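Local coordinates for multidrug resistance protein (Vibrio cholerae, PDB 1YC9) that belongs to the trimeric outer membrane factors of bacterial efflux pumps and probably exports toxic compounds such as puromycin and acriflavine from the cell, at residues A[28-33]-A[424-429]; A[148-153]-A[218-223]; A[157-162]-A[414-419]. The protein carries 1 engineered substitution. All coordinates share one frame; numbering follows the deposited sequence.

All three contacts lie in the helical, periplasmic part of the subunit, and helices 117-183 and 398-433 thread through them. Interactions 1 and 2 have centres 14 Å apart and touch directly: D32 OD1 probably accepts a hydrogen bond from Y151 OH at 2.7 Å, and L427 CD1 lies 3.4 Å from A148 O. Interaction 3 sits further along the bundle, its centre 17 Å from those of both others. It shares helix 117-183 with interaction 2, where the two segments lie a few residues apart, and helix 398-433 with interaction 1. Thus helix 117-183 packs against helix 189-223 in interaction 2 and against helix 398-433 in interaction 3, while interaction 1 brings the N-terminal loop onto helix 398-433.

Interaction 1: residues A[28-33]-A[424-429]; sequences QRYQDA and SLDLAL
Y30 reaches from the 3-10 turn at 28-30 to D426 and L427 on helix 398-433, and these three residues bury nearly all the surface of the contact. The backbones stay well apart, with the nearest CA atoms, those of Y30 and D426, 10.2 Å from each other, so long side chains have to span the gap. Y30 OH donates a short hydrogen bond of 2.5 Å to D426 OD2. It arrives on the anti side of that oxygen, 22° out of the carboxylate plane, and the carboxylate stands almost perpendicular to the tyrosine ring. D426 carries its CG anti to the backbone N (chi1 -160°), which leads the carboxylate off the helix toward the ring. L427 adds an apolar touch, its CD2 methyl lying 3.8 Å from Y30 CE2. On one face of the ring R29 CG sits over the centre, 4.1 Å above the plane. R29 NE gives a 2.9 Å hydrogen bond to a water that in turn makes a weak bond to D426 OD2, while NH1 of R29 holds the carbonyl of T242. R244 forms a salt bridge with the same carboxylate oxygen. D426 OD2 thus gathers a phenol, a water and an arginine, and the nearby positive groups probably keep the carboxylate ionised and a strong acceptor for Y30.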
loop_
_atom_site.group_PDB
_atom_site.type_symbol
_atom_site.label_atom_id
_atom_site.label_comp_id
_atom_site.label_asym_id
_atom_site.label_seq_id
_atom_site.Cartn_x
_atom_site.Cartn_y
_atom_site.Cartn_z
ATOM N N GLN A 28 -3.010 15.102 -26.818
ATOM C CA GLN A 28 -3.508 15.913 -27.925
ATOM C C GLN A 28 -3.679 15.119 -29.203
ATOM O O GLN A 28 -4.473 15.512 -30.053
ATOM C CB GLN A 28 -2.625 17.166 -28.148
ATOM C CG GLN A 28 -2.725 18.188 -27.036
ATOM C CD GLN A 28 -1.718 19.322 -27.184
ATOM O OE1 GLN A 28 -0.804 19.255 -28.010
ATOM N NE2 GLN A 28 -1.855 20.316 -26.370
ATOM N N ARG A 29 -2.953 14.018 -29.352
ATOM C CA ARG A 29 -3.079 13.239 -30.558
ATOM C C ARG A 29 -4.466 12.641 -30.745
ATOM O O ARG A 29 -4.820 12.299 -31.864
ATOM C CB ARG A 29 -1.928 12.233 -30.711
ATOM C CG ARG A 29 -2.169 10.800 -30.307
ATOM C CD ARG A 29 -0.982 9.883 -30.686
ATOM N NE ARG A 29 -1.254 8.941 -31.785
ATOM C CZ ARG A 29 -0.576 8.868 -32.942
ATOM N NH1 ARG A 29 -0.917 7.952 -33.846
ATOM N NH2 ARG A 29 0.430 9.697 -33.224
ATOM N N TYR A 30 -5.290 12.573 -29.684
ATOM C CA TYR A 30 -6.644 12.032 -29.805
ATOM C C TYR A 30 -7.696 13.041 -30.294
ATOM O O TYR A 30 -8.847 12.688 -30.504
ATOM C CB TYR A 30 -7.087 11.331 -28.484
ATOM C CG TYR A 30 -6.075 10.336 -28.033
ATOM C CD1 TYR A 30 -5.825 9.197 -28.782
ATOM C CD2 TYR A 30 -5.298 10.554 -26.893
ATOM C CE1 TYR A 30 -4.859 8.298 -28.417
ATOM C CE2 TYR A 30 -4.308 9.610 -26.503
ATOM C CZ TYR A 30 -4.125 8.495 -27.241
ATOM O OH TYR A 30 -3.145 7.582 -26.901
ATOM N N GLN A 31 -7.313 14.314 -30.390
ATOM C CA GLN A 31 -8.100 15.316 -31.105
ATOM C C GLN A 31 -9.411 15.568 -30.390
ATOM O O GLN A 31 -10.443 15.841 -31.017
ATOM C CB GLN A 31 -8.307 14.887 -32.577
ATOM C CG GLN A 31 -7.004 14.910 -33.394
ATOM C CD GLN A 31 -7.203 14.482 -34.864
ATOM O OE1 GLN A 31 -7.827 15.195 -35.628
ATOM N NE2 GLN A 31 -6.678 13.329 -35.238
ATOM N N ASP A 32 -9.373 15.436 -29.070
ATOM C CA ASP A 32 -10.533 15.651 -28.225
ATOM C C ASP A 32 -10.277 16.781 -27.242
ATOM O O ASP A 32 -9.582 16.634 -26.215
ATOM C CB ASP A 32 -10.919 14.356 -27.518
ATOM C CG ASP A 32 -12.164 14.495 -26.721
ATOM O OD1 ASP A 32 -12.829 13.455 -26.516
ATOM O OD2 ASP A 32 -12.590 15.586 -26.260
ATOM N N ALA A 33 -10.821 17.962 -27.544
ATOM C CA ALA A 33 -10.507 19.100 -26.711
ATOM C C ALA A 33 -11.015 19.123 -25.271
ATOM O O ALA A 33 -10.347 19.633 -24.396
ATOM C CB ALA A 33 -11.107 20.385 -27.385
ATOM N N SER A 424 -7.399 2.066 -25.078
ATOM C CA SER A 424 -6.733 1.687 -23.858
ATOM C C SER A 424 -5.333 1.204 -24.075
ATOM O O SER A 424 -4.440 1.557 -23.293
ATOM C CB SER A 424 -7.558 0.635 -23.105
ATOM O OG SER A 424 -8.738 1.287 -22.602
ATOM N N LEU A 425 -5.139 0.411 -25.117
ATOM C CA LEU A 425 -3.811 -0.102 -25.470
ATOM C C LEU A 425 -2.871 0.984 -25.949
ATOM O O LEU A 425 -1.644 0.893 -25.734
ATOM C CB LEU A 425 -3.883 -1.242 -26.474
ATOM C CG LEU A 425 -4.381 -2.531 -25.828
ATOM C CD1 LEU A 425 -4.593 -3.580 -26.910
ATOM C CD2 LEU A 425 -3.421 -3.015 -24.696
ATOM N N ASP A 426 -3.410 1.983 -26.633
ATOM C CA ASP A 426 -2.574 3.089 -27.059
ATOM C C ASP A 426 -2.103 3.808 -25.814
ATOM O O ASP A 426 -0.945 4.201 -25.696
ATOM C CB ASP A 426 -3.315 4.032 -28.018
ATOM C CG ASP A 426 -2.350 4.878 -28.830
ATOM O OD1 ASP A 426 -1.505 4.274 -29.520
ATOM O OD2 ASP A 426 -2.346 6.117 -28.785
ATOM N N LEU A 427 -3.016 4.041 -24.865
ATOM C CA LEU A 427 -2.627 4.648 -23.617
ATOM C C LEU A 427 -1.653 3.791 -22.823
ATOM O O LEU A 427 -0.753 4.316 -22.190
ATOM C CB LEU A 427 -3.863 5.002 -22.770
ATOM C CG LEU A 427 -4.882 5.961 -23.367
ATOM C CD1 LEU A 427 -6.164 5.987 -22.446
ATOM C CD2 LEU A 427 -4.299 7.364 -23.464
ATOM N N ALA A 428 -1.821 2.473 -22.839
ATOM C CA ALA A 428 -0.920 1.552 -22.154
ATOM C C ALA A 428 0.500 1.629 -22.745
ATOM O O ALA A 428 1.508 1.500 -22.051
ATOM C CB ALA A 428 -1.405 0.173 -22.293
ATOM N N LEU A 429 0.570 1.877 -24.039
ATOM C CA LEU A 429 1.869 2.014 -24.688
ATOM C C LEU A 429 2.536 3.290 -24.201
ATOM O O LEU A 429 3.742 3.305 -23.950
ATOM C CB LEU A 429 1.704 2.052 -26.219
ATOM C CG LEU A 429 2.992 2.313 -27.052
ATOM C CD1 LEU A 429 3.937 1.167 -26.867
ATOM C CD2 LEU A 429 2.601 2.455 -28.535
HETATM O O HOH W 1 -3.082 6.738 -31.474
#

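Interaction 2: residues A[148-153]-A[218-223]; sequences ANAYAE and NALAAL
This is apolar helix-to-helix packing between two nearly antiparallel helices of the periplasmic bundle, 117-183 and the C-terminal end of 189-223. The segment axes come within 9.9 Å of each other, and their directions differ by 167°. At the centre is A150, whose small side chain points at the partner helix and is met by two leucines one turn apart: its CB lies 3.7 Å from L220 CD2 and 3.6 Å from L223 CD1. The A150 and L220 CA atoms, 6.5 Å apart, mark the level of closest backbone approach. L220 divides its two methyls between neighbouring residues. CD2 settles against A150 and the backbone N of Y151, whereas CD1 approaches the tyrosine ring obliquely, 4.1 Å from Y151 CD1. The Y151 side chain leaves its helix beside the interface, and with CG anti to the backbone N (chi1 -157°) only the CD1 side of the ring comes near L220; its hydroxyl goes on to bond D32 and Q34. Around the back of 218-223, N218 hydrogen-bonds D358 and T361 of the second subunit, so the helix that packs on A150 within the chain also takes part in the trimer interface. Between the two segments themselves the chemistry is purely hydrophobic: methyl groups and one aromatic ring meet without directional bonds, and the fit depends on matching shapes, while the polar end of Y151 is satisfied by residues elsewhere.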
loop_
_atom_site.group_PDB
_atom_site.type_symbol
_atom_site.label_atom_id
_atom_site.label_comp_id
_atom_site.label_asym_id
_atom_site.label_seq_id
_atom_site.Cartn_x
_atom_site.Cartn_y
_atom_site.Cartn_z
ATOM N N ALA A 148 -6.658 10.049 -18.682
ATOM C CA ALA A 148 -6.930 9.445 -19.974
ATOM C C ALA A 148 -7.586 8.071 -19.863
ATOM O O ALA A 148 -8.489 7.756 -20.624
ATOM C CB ALA A 148 -5.647 9.337 -20.776
ATOM N N ASN A 149 -7.123 7.236 -18.925
ATOM C CA ASN A 149 -7.711 5.915 -18.692
ATOM C C ASN A 149 -9.148 5.990 -18.157
ATOM O O ASN A 149 -9.998 5.236 -18.641
ATOM C CB ASN A 149 -6.836 5.022 -17.829
ATOM C CG ASN A 149 -5.650 4.453 -18.611
ATOM O OD1 ASN A 149 -5.809 3.788 -19.610
ATOM N ND2 ASN A 149 -4.475 4.743 -18.148
ATOM N N ALA A 150 -9.415 6.974 -17.303
ATOM C CA ALA A 150 -10.764 7.205 -16.809
ATOM C C ALA A 150 -11.668 7.681 -17.969
ATOM O O ALA A 150 -12.809 7.237 -18.100
ATOM C CB ALA A 150 -10.760 8.135 -15.639
ATOM N N TYR A 151 -11.075 8.456 -18.880
ATOM C CA TYR A 151 -11.737 8.944 -20.065
ATOM C C TYR A 151 -12.044 7.839 -21.061
ATOM O O TYR A 151 -13.136 7.802 -21.636
ATOM C CB TYR A 151 -10.902 10.063 -20.693
ATOM C CG TYR A 151 -11.672 11.019 -21.575
ATOM C CD1 TYR A 151 -12.499 11.988 -21.031
ATOM C CD2 TYR A 151 -11.530 10.968 -22.962
ATOM C CE1 TYR A 151 -13.198 12.877 -21.834
ATOM C CE2 TYR A 151 -12.197 11.852 -23.765
ATOM C CZ TYR A 151 -13.028 12.797 -23.205
ATOM O OH TYR A 151 -13.687 13.653 -24.012
ATOM N N ALA A 152 -11.106 6.909 -21.227
ATOM C CA ALA A 152 -11.290 5.741 -22.019
ATOM C C ALA A 152 -12.502 4.955 -21.561
ATOM O O ALA A 152 -13.284 4.480 -22.377
ATOM C CB ALA A 152 -10.068 4.847 -21.998
ATOM N N GLU A 153 -12.640 4.840 -20.244
ATOM C CA GLU A 153 -13.746 4.131 -19.685
ATOM C C GLU A 153 -15.039 4.899 -19.924
ATOM O O GLU A 153 -16.060 4.287 -20.249
ATOM C CB GLU A 153 -13.511 3.911 -18.197
ATOM C CG GLU A 153 -14.657 3.208 -17.474
ATOM C CD GLU A 153 -15.005 1.826 -17.981
ATOM O OE1 GLU A 153 -16.021 1.318 -17.463
ATOM O OE2 GLU A 153 -14.387 1.211 -18.899
ATOM N N ASN A 218 -18.055 11.734 -12.171
ATOM C CA ASN A 218 -17.671 12.090 -10.837
ATOM C C ASN A 218 -16.164 11.793 -10.653
ATOM O O ASN A 218 -15.452 12.617 -10.076
ATOM C CB ASN A 218 -18.479 11.352 -9.780
ATOM C CG ASN A 218 -19.972 11.727 -9.774
ATOM O OD1 ASN A 218 -20.399 12.664 -10.453
ATOM N ND2 ASN A 218 -20.742 10.978 -9.044
ATOM N N ALA A 219 -15.696 10.647 -11.138
ATOM C CA ALA A 219 -14.317 10.234 -10.905
ATOM C C ALA A 219 -13.354 11.168 -11.659
ATOM O O ALA A 219 -12.288 11.551 -11.131
ATOM C CB ALA A 219 -14.094 8.786 -11.301
ATOM N N LEU A 220 -13.728 11.486 -12.886
ATOM C CA LEU A 220 -12.981 12.457 -13.704
ATOM C C LEU A 220 -12.891 13.820 -13.031
ATOM O O LEU A 220 -11.819 14.402 -12.956
ATOM C CB LEU A 220 -13.561 12.585 -15.097
ATOM C CG LEU A 220 -13.259 11.468 -16.092
ATOM C CD1 LEU A 220 -14.227 11.405 -17.314
ATOM C CD2 LEU A 220 -11.784 11.568 -16.604
ATOM N N ALA A 221 -13.988 14.312 -12.467
ATOM C CA ALA A 221 -13.964 15.549 -11.732
ATOM C C ALA A 221 -12.937 15.486 -10.595
ATOM O O ALA A 221 -12.140 16.412 -10.434
ATOM C CB ALA A 221 -15.338 15.874 -11.167
ATOM N N ALA A 222 -12.957 14.399 -9.817
ATOM C CA ALA A 222 -12.026 14.228 -8.710
ATOM C C ALA A 222 -10.566 14.137 -9.209
ATOM O O ALA A 222 -9.636 14.725 -8.594
ATOM C CB ALA A 222 -12.385 12.980 -7.887
ATOM N N LEU A 223 -10.380 13.463 -10.323
ATOM C CA LEU A 223 -9.035 13.259 -10.896
ATOM C C LEU A 223 -8.400 14.564 -11.317
ATOM O O LEU A 223 -7.162 14.643 -11.293
ATOM C CB LEU A 223 -9.004 12.268 -12.068
ATOM C CG LEU A 223 -9.158 10.814 -11.642
ATOM C CD1 LEU A 223 -9.485 9.929 -12.827
ATOM C CD2 LEU A 223 -7.903 10.271 -10.973
#

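Interaction 3: residues A[157-162]-A[414-419]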
loop_
_atom_site.group_PDB
_atom_site.type_symbol
_atom_site.label_atom_id
_atom_site.label_comp_id
_atom_site.label_asym_id
_atom_site.label_seq_id
_atom_site.Cartn_x
_atom_site.Cartn_y
_atom_site.Cartn_z
ATOM N N LEU A 157 -18.238 3.461 -21.872
ATOM C CA LEU A 157 -19.571 3.486 -21.269
ATOM C C LEU A 157 -20.594 4.135 -22.208
ATOM O O LEU A 157 -21.727 3.614 -22.377
ATOM C CB LEU A 157 -19.536 4.166 -19.913
ATOM C CG LEU A 157 -18.874 3.295 -18.862
ATOM C CD1 LEU A 157 -18.560 4.168 -17.630
ATOM C CD2 LEU A 157 -19.713 2.068 -18.512
ATOM N N TYR A 158 -20.225 5.252 -22.811
ATOM C CA TYR A 158 -21.112 5.952 -23.754
ATOM C C TYR A 158 -21.383 5.074 -24.970
ATOM O O TYR A 158 -22.512 5.029 -25.437
ATOM C CB TYR A 158 -20.545 7.302 -24.211
ATOM C CG TYR A 158 -20.999 8.483 -23.435
ATOM C CD1 TYR A 158 -20.205 9.008 -22.406
ATOM C CD2 TYR A 158 -22.205 9.101 -23.705
ATOM C CE1 TYR A 158 -20.591 10.116 -21.693
ATOM C CE2 TYR A 158 -22.623 10.246 -22.960
ATOM C CZ TYR A 158 -21.793 10.742 -21.961
ATOM O OH TYR A 158 -22.116 11.826 -21.219
ATOM N N ALA A 159 -20.386 4.318 -25.440
ATOM C CA ALA A 159 -20.608 3.377 -26.536
ATOM C C ALA A 159 -21.593 2.269 -26.161
ATOM O O ALA A 159 -22.468 1.920 -26.958
ATOM C CB ALA A 159 -19.250 2.748 -27.029
ATOM N N ASN A 160 -21.431 1.702 -24.956
ATOM C CA ASN A 160 -22.358 0.704 -24.471
ATOM C C ASN A 160 -23.760 1.316 -24.283
ATOM O O ASN A 160 -24.740 0.663 -24.603
ATOM C CB ASN A 160 -21.844 0.064 -23.185
ATOM C CG ASN A 160 -20.881 -1.063 -23.454
ATOM O OD1 ASN A 160 -21.259 -2.197 -23.508
ATOM N ND2 ASN A 160 -19.605 -0.733 -23.645
ATOM N N GLN A 161 -23.834 2.582 -23.864
ATOM C CA GLN A 161 -25.099 3.261 -23.784
ATOM C C GLN A 161 -25.773 3.328 -25.167
ATOM O O GLN A 161 -26.940 2.991 -25.289
ATOM C CB GLN A 161 -24.953 4.632 -23.193
ATOM C CG GLN A 161 -26.288 5.443 -23.190
ATOM C CD GLN A 161 -26.122 6.853 -22.702
ATOM O OE1 GLN A 161 -25.476 7.672 -23.352
ATOM N NE2 GLN A 161 -26.717 7.151 -21.590
ATOM N N GLU A 162 -25.037 3.708 -26.208
ATOM C CA GLU A 162 -25.649 3.832 -27.527
ATOM C C GLU A 162 -26.170 2.471 -27.996
ATOM O O GLU A 162 -27.318 2.334 -28.485
ATOM C CB GLU A 162 -24.635 4.381 -28.516
ATOM C CG GLU A 162 -25.265 4.948 -29.764
ATOM C CD GLU A 162 -24.266 5.744 -30.573
ATOM O OE1 GLU A 162 -23.505 5.085 -31.286
ATOM O OE2 GLU A 162 -24.238 7.004 -30.484
ATOM N N ALA A 414 -19.509 -6.766 -27.012
ATOM C CA ALA A 414 -18.144 -7.298 -27.074
ATOM C C ALA A 414 -17.335 -6.490 -28.047
ATOM O O ALA A 414 -16.210 -6.113 -27.777
ATOM C CB ALA A 414 -18.144 -8.780 -27.423
ATOM N N LEU A 415 -17.918 -6.195 -29.199
ATOM C CA LEU A 415 -17.219 -5.367 -30.184
ATOM C C LEU A 415 -16.885 -3.987 -29.710
ATOM O O LEU A 415 -15.756 -3.545 -29.876
ATOM C CB LEU A 415 -18.015 -5.322 -31.487
ATOM C CG LEU A 415 -17.346 -4.539 -32.609
ATOM C CD1 LEU A 415 -15.942 -5.036 -32.895
ATOM C CD2 LEU A 415 -18.230 -4.647 -33.859
ATOM N N VAL A 416 -17.846 -3.286 -29.113
ATOM C CA VAL A 416 -17.637 -1.934 -28.607
ATOM C C VAL A 416 -16.530 -2.001 -27.540
ATOM O O VAL A 416 -15.694 -1.126 -27.456
ATOM C CB VAL A 416 -18.962 -1.400 -27.993
ATOM C CG1 VAL A 416 -18.739 -0.521 -26.799
ATOM C CG2 VAL A 416 -19.824 -0.720 -29.061
ATOM N N ASN A 417 -16.532 -3.036 -26.702
ATOM C CA ASN A 417 -15.499 -3.108 -25.686
ATOM C C ASN A 417 -14.083 -3.317 -26.284
ATOM O O ASN A 417 -13.087 -2.819 -25.720
ATOM C CB ASN A 417 -15.804 -4.189 -24.677
ATOM C CG ASN A 417 -17.011 -3.865 -23.829
ATOM O OD1 ASN A 417 -17.671 -4.768 -23.256
ATOM N ND2 ASN A 417 -17.315 -2.619 -23.737
ATOM N N LEU A 418 -14.006 -4.066 -27.370
ATOM C CA LEU A 418 -12.719 -4.297 -28.100
ATOM C C LEU A 418 -12.222 -3.077 -28.851
ATOM O O LEU A 418 -11.004 -2.814 -28.929
ATOM C CB LEU A 418 -12.793 -5.507 -29.041
ATOM C CG LEU A 418 -12.781 -6.891 -28.396
ATOM C CD1 LEU A 418 -13.117 -7.941 -29.441
ATOM C CD2 LEU A 418 -11.411 -7.243 -27.782
ATOM N N GLN A 419 -13.154 -2.318 -29.414
ATOM C CA GLN A 419 -12.851 -1.013 -30.017
ATOM C C GLN A 419 -12.318 -0.036 -28.992
ATOM O O GLN A 419 -11.306 0.634 -29.220
ATOM C CB GLN A 419 -14.085 -0.440 -30.710
ATOM C CG GLN A 419 -14.476 -1.266 -31.918
ATOM C CD GLN A 419 -15.820 -0.905 -32.504
ATOM O OE1 GLN A 419 -16.707 -0.388 -31.815
ATOM N NE2 GLN A 419 -15.973 -1.184 -33.795
#
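V416 points toward helix 117-183 and meets A159 and N160 there. Its CG1 methyl lies 3.3 Å from A159 CB, an unusually short approach for two carbons, and equally near the amide nitrogen ND2 of N160. The valine chi1 of 145° is also well away from a staggered position, so the exact placing of CG1 is somewhat doubtful; CG2 stays further off, 4.1 Å from A159 CB. One residue on, N417 brings its amide up to that of N160. The two side chains cross at about a right angle, yet their amide planes are only 28° apart. N160 is also anchored elsewhere, with ND2 bonded to the carbonyl of R156 and OD1 taking a hydrogen bond from R413, and this fixes which way round its amide sits. L418, next along, packs on R369, I370 and T373 of helix 326-391. With axes 9.5 Å apart and directions differing by 157°, the segments 157-162 and 414-419 form an antiparallel pair. This pair lies between helix 189-223, which touches L157 and Y158, and helix 326-391, which touches L415 as well as L418.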